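Local coordinates for protein ykuJ (Bacillus subtilis, PDB 2FFG) that is of unknown function, a small Bacillus subtilis protein of the DUF1797 family with two helices packed on a four-stranded antiparallel sheet, at residues 6-11 with 69-74; 36-41 with 49-54; 22-27 with 42-47. All coordinates share one frame; numbering follows the deposited sequence.

Contact 1: 6-11 with 69-74; sequences GIITRL and MVSIEI
L11 reaches from the first helix into the flank of the last, where S71 and V70 receive it. The two helices run more antiparallel than parallel, 131° between their directions, and their axes come within 9.4 Å. Starting at L11 CB, the side chain heads toward 69-74 with CG opposite its own carbonyl carbon (chi1 -65°). CG passes S71 OG at 4.1 Å; beyond it the branches part. CD1 meets both S71 and V70, tightly at 3.0 Å from S71 OG and 3.5 Å from V70 CG1, the two methyls meeting tip to tip. CD2 turns to the sheet and lies against V39. On the other side of S71, I8 CG1 comes within 3.5 Å of OG. I7 puts its CG2 4.4 Å from I74 CB. S71 thus faces carbon from I7, I8 and L11, yet its hydroxyl is not stranded: it bonds back to the carbonyl of I67 in its own helix. F29 of strand 25-31 lies against I7, L11 and I74. With the buried hydroxyl paired inside its own helix, cohesion between the helices here comes from apolar packing, and the small serine is consistent with the close approach of I8 CA and S71 CA, 5.9 Å.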
loop_
_atom_site.group_PDB
_atom_site.type_symbol
_atom_site.label_atom_id
_atom_site.label_comp_id
_atom_site.label_asym_id
_atom_site.label_seq_id
_atom_site.Cartn_x
_atom_site.Cartn_y
_atom_site.Cartn_z
ATOM N N GLY A 6 9.635 5.816 -4.977
ATOM C CA GLY A 6 8.469 5.008 -4.673
ATOM C C GLY A 6 8.637 4.001 -3.555
ATOM O O GLY A 6 7.669 3.687 -2.863
ATOM N N ILE A 7 9.851 3.488 -3.380
ATOM C CA ILE A 7 10.130 2.508 -2.325
ATOM C C ILE A 7 10.208 3.175 -0.955
ATOM O O ILE A 7 9.783 2.615 0.054
ATOM C CB ILE A 7 11.480 1.796 -2.560
ATOM C CG1 ILE A 7 11.422 0.964 -3.841
ATOM C CG2 ILE A 7 11.848 0.953 -1.334
ATOM C CD1 ILE A 7 10.343 -0.107 -3.969
ATOM N N ILE A 8 10.787 4.365 -0.931
ATOM C CA ILE A 8 10.942 5.113 0.299
ATOM C C ILE A 8 9.585 5.578 0.799
ATOM O O ILE A 8 9.298 5.515 1.987
ATOM C CB ILE A 8 11.857 6.331 0.072
ATOM C CG1 ILE A 8 13.249 5.850 -0.360
ATOM C CG2 ILE A 8 11.912 7.181 1.336
ATOM C CD1 ILE A 8 14.159 6.939 -0.920
ATOM N N THR A 9 8.750 6.046 -0.118
ATOM C CA THR A 9 7.426 6.506 0.252
ATOM C C THR A 9 6.687 5.359 0.933
ATOM O O THR A 9 6.167 5.504 2.044
ATOM C CB THR A 9 6.621 6.961 -0.979
ATOM O OG1 THR A 9 7.347 7.979 -1.675
ATOM C CG2 THR A 9 5.278 7.535 -0.544
ATOM N N ARG A 10 6.672 4.211 0.269
ATOM C CA ARG A 10 5.994 3.042 0.797
ATOM C C ARG A 10 6.501 2.626 2.180
ATOM O O ARG A 10 5.730 2.154 3.020
ATOM C CB ARG A 10 6.127 1.886 -0.194
ATOM C CG ARG A 10 5.324 2.081 -1.476
ATOM C CD ARG A 10 5.668 1.006 -2.506
ATOM N NE ARG A 10 4.775 1.024 -3.665
ATOM C CZ ARG A 10 4.773 1.959 -4.609
ATOM N NH1 ARG A 10 5.620 2.973 -4.554
ATOM N NH2 ARG A 10 3.914 1.878 -5.614
ATOM N N LEU A 11 7.798 2.796 2.418
ATOM C CA LEU A 11 8.365 2.428 3.702
ATOM C C LEU A 11 8.016 3.457 4.765
ATOM O O LEU A 11 7.945 3.133 5.943
ATOM C CB LEU A 11 9.886 2.268 3.600
ATOM C CG LEU A 11 10.377 1.118 2.711
ATOM C CD1 LEU A 11 11.895 1.036 2.761
ATOM C CD2 LEU A 11 9.771 -0.188 3.173
HETATM N N MSE A 69 18.718 3.149 4.004
HETATM C CA MSE A 69 19.554 1.989 3.773
HETATM C C MSE A 69 18.796 0.712 3.429
HETATM O O MSE A 69 19.297 -0.120 2.678
HETATM C CB MSE A 69 20.447 1.779 4.979
HETATM C CG MSE A 69 21.440 2.910 5.119
HETATM SE SE MSE A 69 22.505 2.786 6.688
HETATM C CE MSE A 69 23.569 1.245 6.178
ATOM N N VAL A 70 17.599 0.543 3.976
ATOM C CA VAL A 70 16.825 -0.639 3.661
ATOM C C VAL A 70 16.237 -0.435 2.262
ATOM O O VAL A 70 16.140 -1.366 1.475
ATOM C CB VAL A 70 15.710 -0.875 4.704
ATOM C CG1 VAL A 70 14.748 0.309 4.734
ATOM C CG2 VAL A 70 14.981 -2.177 4.394
ATOM N N SER A 71 15.884 0.808 1.946
ATOM C CA SER A 71 15.340 1.145 0.639
ATOM C C SER A 71 16.335 0.833 -0.473
ATOM O O SER A 71 15.968 0.331 -1.533
ATOM C CB SER A 71 14.979 2.626 0.585
ATOM O OG SER A 71 13.875 2.934 1.428
ATOM N N ILE A 72 17.600 1.147 -0.222
ATOM C CA ILE A 72 18.667 0.923 -1.183
ATOM C C ILE A 72 18.834 -0.563 -1.459
ATOM O O ILE A 72 18.955 -0.999 -2.607
ATOM C CB ILE A 72 19.984 1.511 -0.641
ATOM C CG1 ILE A 72 19.884 3.035 -0.655
ATOM C CG2 ILE A 72 21.174 1.011 -1.445
ATOM C CD1 ILE A 72 20.957 3.759 0.155
ATOM N N GLU A 73 18.842 -1.332 -0.383
ATOM C CA GLU A 73 18.988 -2.773 -0.458
ATOM C C GLU A 73 17.831 -3.348 -1.269
ATOM O O GLU A 73 18.029 -4.200 -2.142
ATOM C CB GLU A 73 18.983 -3.342 0.962
ATOM C CG GLU A 73 19.216 -4.838 1.068
ATOM C CD GLU A 73 20.662 -5.223 0.835
ATOM O OE1 GLU A 73 21.560 -4.439 1.210
ATOM O OE2 GLU A 73 20.893 -6.327 0.295
ATOM N N ILE A 74 16.618 -2.881 -0.984
ATOM C CA ILE A 74 15.457 -3.369 -1.713
ATOM C C ILE A 74 15.608 -3.043 -3.194
ATOM O O ILE A 74 15.396 -3.896 -4.055
ATOM C CB ILE A 74 14.151 -2.752 -1.196
ATOM C CG1 ILE A 74 13.912 -3.172 0.257
ATOM C CG2 ILE A 74 12.983 -3.237 -2.046
ATOM C CD1 ILE A 74 15.084 -3.615 1.149
#

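Contact 2: 36-41 with 49-54; sequences ICSVKY and ELTVFQ
S38 and T51 face each other at the centre of this antiparallel ladder, a hydrogen-bonded pair whose N-H from T51 points almost straight at S38 O (2.9 Å, 176°). S38 N answers to T51 O in its carbonyl plane, and K40 and E49 repeat the reciprocal pair of N-H...O hydrogen bonds. The close-packed side carries C37, V39 and L50, turned to the helices. L50 CG lies anti to its backbone N (chi1 -179°), and its end comes over toward C37, with CD1 3.9 Å from SG, while I74 of helix 67-79 presses on both residues. On the opposite face S38 is covered by T51 and F53, whose ring folds back obliquely, CE2 3.7 Å from C37 CA and CZ 3.7 Å from S38 OG. The loose side is K40 and E49, which stand extended; K40 NZ stays 5.8 Å from E49 OE1, not in contact, so at most a weak attraction would be expected. At the far end F53 N to I36 O is a weak 3.3 Å bond, and I36 O also takes one from a water. I36 and C37 form a classic beta bulge against F29 of strand 25-31. Regular backbone bonding therefore holds the hairpin, while its side chains divide into a greasy helix-facing layer and a more polar outer one.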
loop_
_atom_site.group_PDB
_atom_site.type_symbol
_atom_site.label_atom_id
_atom_site.label_comp_id
_atom_site.label_asym_id
_atom_site.label_seq_id
_atom_site.Cartn_x
_atom_site.Cartn_y
_atom_site.Cartn_z
ATOM N N ILE A 36 9.637 -10.728 -4.343
ATOM C CA ILE A 36 11.086 -10.744 -4.261
ATOM C C ILE A 36 11.500 -10.638 -2.802
ATOM O O ILE A 36 12.411 -11.336 -2.360
ATOM C CB ILE A 36 11.714 -9.574 -5.033
ATOM C CG1 ILE A 36 11.313 -9.653 -6.503
ATOM C CG2 ILE A 36 13.226 -9.611 -4.893
ATOM C CD1 ILE A 36 11.739 -10.918 -7.302
ATOM N N CYS A 37 10.820 -9.762 -2.064
ATOM C CA CYS A 37 11.104 -9.560 -0.649
ATOM C C CYS A 37 9.951 -8.883 0.116
ATOM O O CYS A 37 9.023 -8.330 -0.469
ATOM C CB CYS A 37 12.383 -8.722 -0.487
ATOM S SG CYS A 37 12.252 -7.006 -1.080
ATOM N N SER A 38 10.008 -8.957 1.439
ATOM C CA SER A 38 9.010 -8.312 2.271
ATOM C C SER A 38 9.751 -7.562 3.376
ATOM O O SER A 38 10.849 -7.952 3.785
ATOM C CB SER A 38 8.062 -9.336 2.877
ATOM O OG SER A 38 8.748 -10.199 3.758
ATOM N N VAL A 39 9.169 -6.465 3.837
ATOM C CA VAL A 39 9.795 -5.700 4.894
ATOM C C VAL A 39 8.815 -5.537 6.045
ATOM O O VAL A 39 7.638 -5.264 5.841
ATOM C CB VAL A 39 10.262 -4.303 4.387
ATOM C CG1 VAL A 39 9.091 -3.551 3.783
ATOM C CG2 VAL A 39 10.870 -3.498 5.536
ATOM N N LYS A 40 9.311 -5.733 7.256
ATOM C CA LYS A 40 8.489 -5.598 8.444
ATOM C C LYS A 40 9.084 -4.497 9.318
ATOM O O LYS A 40 10.303 -4.440 9.535
ATOM C CB LYS A 40 8.457 -6.924 9.197
ATOM C CG LYS A 40 7.450 -6.994 10.320
ATOM C CD LYS A 40 7.308 -8.430 10.813
ATOM C CE LYS A 40 6.206 -8.560 11.852
ATOM N NZ LYS A 40 6.023 -9.969 12.293
ATOM N N TYR A 41 8.232 -3.601 9.792
ATOM C CA TYR A 41 8.689 -2.514 10.641
ATOM C C TYR A 41 8.354 -2.774 12.095
ATOM O O TYR A 41 7.184 -2.954 12.439
ATOM C CB TYR A 41 8.055 -1.187 10.220
ATOM C CG TYR A 41 8.506 -0.034 11.085
ATOM C CD1 TYR A 41 9.807 0.453 10.993
ATOM C CD2 TYR A 41 7.646 0.555 12.010
ATOM C CE1 TYR A 41 10.251 1.501 11.796
ATOM C CE2 TYR A 41 8.078 1.612 12.828
ATOM C CZ TYR A 41 9.385 2.078 12.712
ATOM O OH TYR A 41 9.824 3.124 13.494
ATOM N N GLU A 49 12.976 -4.950 9.149
ATOM C CA GLU A 49 13.518 -6.286 8.989
ATOM C C GLU A 49 13.203 -6.712 7.558
ATOM O O GLU A 49 12.043 -6.839 7.174
ATOM C CB GLU A 49 12.881 -7.257 9.973
ATOM C CG GLU A 49 13.459 -8.655 9.871
ATOM C CD GLU A 49 12.716 -9.655 10.727
ATOM O OE1 GLU A 49 11.507 -9.866 10.482
ATOM O OE2 GLU A 49 13.339 -10.228 11.640
ATOM N N LEU A 50 14.245 -6.898 6.765
ATOM C CA LEU A 50 14.066 -7.305 5.384
ATOM C C LEU A 50 14.234 -8.817 5.222
ATOM O O LEU A 50 15.225 -9.397 5.659
ATOM C CB LEU A 50 15.070 -6.578 4.501
ATOM C CG LEU A 50 15.004 -6.869 3.001
ATOM C CD1 LEU A 50 13.837 -6.131 2.366
ATOM C CD2 LEU A 50 16.306 -6.435 2.355
ATOM N N THR A 51 13.244 -9.438 4.599
ATOM C CA THR A 51 13.252 -10.869 4.339
ATOM C C THR A 51 13.394 -11.068 2.830
ATOM O O THR A 51 12.588 -10.558 2.049
ATOM C CB THR A 51 11.952 -11.508 4.855
ATOM O OG1 THR A 51 11.891 -11.349 6.278
ATOM C CG2 THR A 51 11.904 -12.982 4.521
ATOM N N VAL A 52 14.441 -11.791 2.434
ATOM C CA VAL A 52 14.741 -12.049 1.027
ATOM C C VAL A 52 14.407 -13.495 0.668
ATOM O O VAL A 52 15.001 -14.435 1.202
ATOM C CB VAL A 52 16.240 -11.812 0.736
ATOM C CG1 VAL A 52 16.506 -11.911 -0.764
ATOM C CG2 VAL A 52 16.674 -10.466 1.297
ATOM N N PHE A 53 13.480 -13.677 -0.260
ATOM C CA PHE A 53 13.069 -15.026 -0.633
ATOM C C PHE A 53 14.008 -15.739 -1.604
ATOM O O PHE A 53 14.703 -15.116 -2.412
ATOM C CB PHE A 53 11.644 -14.988 -1.208
ATOM C CG PHE A 53 10.634 -14.372 -0.270
ATOM C CD1 PHE A 53 10.323 -14.989 0.940
ATOM C CD2 PHE A 53 10.040 -13.144 -0.569
ATOM C CE1 PHE A 53 9.438 -14.391 1.843
ATOM C CE2 PHE A 53 9.153 -12.535 0.325
ATOM C CZ PHE A 53 8.852 -13.157 1.534
ATOM N N GLN A 54 14.038 -17.056 -1.483
ATOM C CA GLN A 54 14.832 -17.904 -2.360
ATOM C C GLN A 54 14.052 -19.211 -2.494
ATOM O O GLN A 54 13.722 -19.840 -1.491
ATOM C CB GLN A 54 16.224 -18.174 -1.772
ATOM C CG GLN A 54 17.076 -19.085 -2.653
ATOM C CD GLN A 54 18.462 -19.377 -2.082
ATOM O OE1 GLN A 54 18.600 -19.828 -0.940
ATOM N NE2 GLN A 54 19.496 -19.136 -2.887
HETATM O O HOH W 1 14.387 -12.985 -3.765
#

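Contact 3: 22-27 with 42-47; sequences NEPMQR and FEKNQT
P24 lies across the end of the K44 side chain, the two crossing at about a right angle with P24 CG 3.3 Å from K44 CE. K44 gets there by folding: its chain bends at chi2 (74°) and again at its end, which carries CE and NZ back past the proline, while CD sits at the edge of the F42 ring and in its plane. F42 meets the same proline from another direction, its CD2 4.1 Å from P24 CG and the approach oblique. With an alanine in place of P24, CG and CD would go, and the end of K44 would probably be freer to swing while F42 CD2 lost its apolar neighbour. E43, poorly ordered, covers the upstream residues. As modelled, its CG sits between backbone N and carbonyl carbon (chi1 70°), and a bend at chi2 sends the carboxylate across the N22 amide, the planes 35° apart. OE2 comes to 3.4 Å from N22 OD1, two acceptors, so not a bond, and E23 N, 3.3 Å from E43 OE1, is badly angled for it. That N-H belongs instead to the Schellman motif closing helix 3-21, with N22 at C-prime and A18 supplying the acceptor. None of these approaches to 22-27 is a hydrogen bond, consistent with the poor order of E43. So the turn joining strands 34-42 and 47-54 rests on the link from helix 3-21 into strand 25-31, with E43 touching E19 of that helix and K40 lying next to P24.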
loop_
_atom_site.group_PDB
_atom_site.type_symbol
_atom_site.label_atom_id
_atom_site.label_comp_id
_atom_site.label_asym_id
_atom_site.label_seq_id
_atom_site.Cartn_x
_atom_site.Cartn_y
_atom_site.Cartn_z
ATOM N N ASN A 22 0.091 0.472 16.559
ATOM C CA ASN A 22 0.871 0.014 17.695
ATOM C C ASN A 22 1.192 -1.468 17.603
ATOM O O ASN A 22 1.098 -2.197 18.589
ATOM C CB ASN A 22 0.147 0.317 19.007
ATOM C CG ASN A 22 0.740 1.518 19.731
ATOM O OD1 ASN A 22 1.879 1.476 20.196
ATOM N ND2 ASN A 22 -0.026 2.596 19.815
ATOM N N GLU A 23 1.577 -1.904 16.407
ATOM C CA GLU A 23 1.943 -3.296 16.173
ATOM C C GLU A 23 2.737 -3.438 14.878
ATOM O O GLU A 23 2.535 -2.681 13.927
ATOM C CB GLU A 23 0.697 -4.188 16.115
ATOM C CG GLU A 23 -0.054 -4.162 14.799
ATOM C CD GLU A 23 -1.112 -5.250 14.718
ATOM O OE1 GLU A 23 -2.139 -5.144 15.419
ATOM O OE2 GLU A 23 -0.909 -6.219 13.958
ATOM N N PRO A 24 3.658 -4.412 14.831
ATOM C CA PRO A 24 4.485 -4.656 13.648
ATOM C C PRO A 24 3.630 -4.734 12.396
ATOM O O PRO A 24 2.505 -5.230 12.434
ATOM C CB PRO A 24 5.144 -5.991 13.957
ATOM C CG PRO A 24 5.263 -5.971 15.437
ATOM C CD PRO A 24 3.928 -5.418 15.872
HETATM N N MSE A 25 4.162 -4.231 11.290
HETATM C CA MSE A 25 3.444 -4.263 10.029
HETATM C C MSE A 25 4.436 -4.632 8.931
HETATM O O MSE A 25 5.628 -4.367 9.056
HETATM C CB MSE A 25 2.811 -2.903 9.744
HETATM C CG MSE A 25 1.421 -3.001 9.137
HETATM SE SE MSE A 25 0.076 -3.590 10.419
HETATM C CE MSE A 25 -0.788 -1.879 10.685
ATOM N N GLN A 26 3.944 -5.237 7.856
ATOM C CA GLN A 26 4.821 -5.659 6.777
ATOM C C GLN A 26 4.185 -5.542 5.397
ATOM O O GLN A 26 2.969 -5.457 5.273
ATOM C CB GLN A 26 5.222 -7.110 7.012
ATOM C CG GLN A 26 4.018 -8.004 7.205
ATOM C CD GLN A 26 4.373 -9.467 7.255
ATOM O OE1 GLN A 26 4.935 -10.009 6.303
ATOM N NE2 GLN A 26 4.041 -10.125 8.365
ATOM N N ARG A 27 5.025 -5.531 4.365
ATOM C CA ARG A 27 4.556 -5.487 2.985
ATOM C C ARG A 27 5.572 -6.163 2.061
ATOM O O ARG A 27 6.727 -6.395 2.437
ATOM C CB ARG A 27 4.276 -4.051 2.527
ATOM C CG ARG A 27 5.488 -3.183 2.266
ATOM C CD ARG A 27 5.062 -1.737 2.109
ATOM N NE ARG A 27 4.317 -1.473 0.874
ATOM C CZ ARG A 27 3.563 -0.388 0.663
ATOM N NH1 ARG A 27 3.438 0.545 1.608
ATOM N NH2 ARG A 27 2.937 -0.227 -0.499
ATOM N N PHE A 42 9.377 -2.802 12.946
ATOM C CA PHE A 42 9.169 -3.013 14.375
ATOM C C PHE A 42 9.370 -1.689 15.097
ATOM O O PHE A 42 10.469 -1.147 15.092
ATOM C CB PHE A 42 10.160 -4.036 14.930
ATOM C CG PHE A 42 10.016 -5.405 14.340
ATOM C CD1 PHE A 42 10.549 -5.702 13.090
ATOM C CD2 PHE A 42 9.333 -6.399 15.026
ATOM C CE1 PHE A 42 10.398 -6.972 12.535
ATOM C CE2 PHE A 42 9.179 -7.673 14.479
ATOM C CZ PHE A 42 9.711 -7.958 13.234
ATOM N N GLU A 43 8.314 -1.161 15.710
ATOM C CA GLU A 43 8.433 0.102 16.439
ATOM C C GLU A 43 8.998 -0.162 17.825
ATOM O O GLU A 43 8.801 0.621 18.754
ATOM C CB GLU A 43 7.082 0.799 16.556
ATOM C CG GLU A 43 6.107 0.114 17.478
ATOM C CD GLU A 43 4.715 0.100 16.899
ATOM O OE1 GLU A 43 4.523 -0.533 15.838
ATOM O OE2 GLU A 43 3.819 0.725 17.497
ATOM N N LYS A 44 9.697 -1.289 17.940
ATOM C CA LYS A 44 10.356 -1.712 19.168
ATOM C C LYS A 44 11.742 -1.097 19.038
ATOM O O LYS A 44 12.744 -1.588 19.562
ATOM C CB LYS A 44 10.436 -3.236 19.218
ATOM C CG LYS A 44 9.075 -3.920 19.160
ATOM C CD LYS A 44 8.474 -3.873 17.763
ATOM C CE LYS A 44 7.037 -4.365 17.736
ATOM N NZ LYS A 44 6.114 -3.368 18.333
ATOM N N ASN A 45 11.736 0.001 18.300
ATOM C CA ASN A 45 12.879 0.830 17.963
ATOM C C ASN A 45 12.277 1.477 16.726
ATOM O O ASN A 45 11.066 1.697 16.669
ATOM C CB ASN A 45 14.098 -0.010 17.569
ATOM C CG ASN A 45 15.394 0.807 17.543
ATOM O OD1 ASN A 45 16.157 0.825 18.518
ATOM N ND2 ASN A 45 15.639 1.492 16.429
ATOM N N GLN A 46 13.100 1.758 15.731
ATOM C CA GLN A 46 12.604 2.358 14.502
ATOM C C GLN A 46 13.273 1.554 13.397
ATOM O O GLN A 46 13.748 2.114 12.409
ATOM C CB GLN A 46 13.033 3.827 14.433
ATOM C CG GLN A 46 12.805 4.605 15.733
ATOM C CD GLN A 46 11.364 5.049 15.915
ATOM O OE1 GLN A 46 10.908 5.979 15.252
ATOM N NE2 GLN A 46 10.640 4.383 16.811
ATOM N N THR A 47 13.286 0.232 13.568
ATOM C CA THR A 47 13.943 -0.665 12.625
ATOM C C THR A 47 13.094 -1.455 11.638
ATOM O O THR A 47 11.927 -1.766 11.870
ATOM C CB THR A 47 14.818 -1.689 13.367
ATOM O OG1 THR A 47 13.979 -2.595 14.095
ATOM C CG2 THR A 47 15.769 -0.979 14.332
#

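In the fold
From the N terminus, helix 3-21 supplies the first half of contact 1, whose partner waits in helix 67-79, so this contact closes a loop around nearly the whole chain. The chain then enters strand 25-31, and contact 3 ties that exit to the turn at 42-47, closing the loop over strands 25-31 and 34-42. Contact 2 pairs strand 34-42 with strand 47-54 and closes the short hairpin through 42-47. Contacts 2 and 3 cross, since their segments alternate, and both nest inside contact 1. In space, L11 on V39 and I74 on L50 join the helix pair to the hairpin, while backbone pairing of Y41 with M25 and V39 with R27 joins the hairpin to strand 25-31.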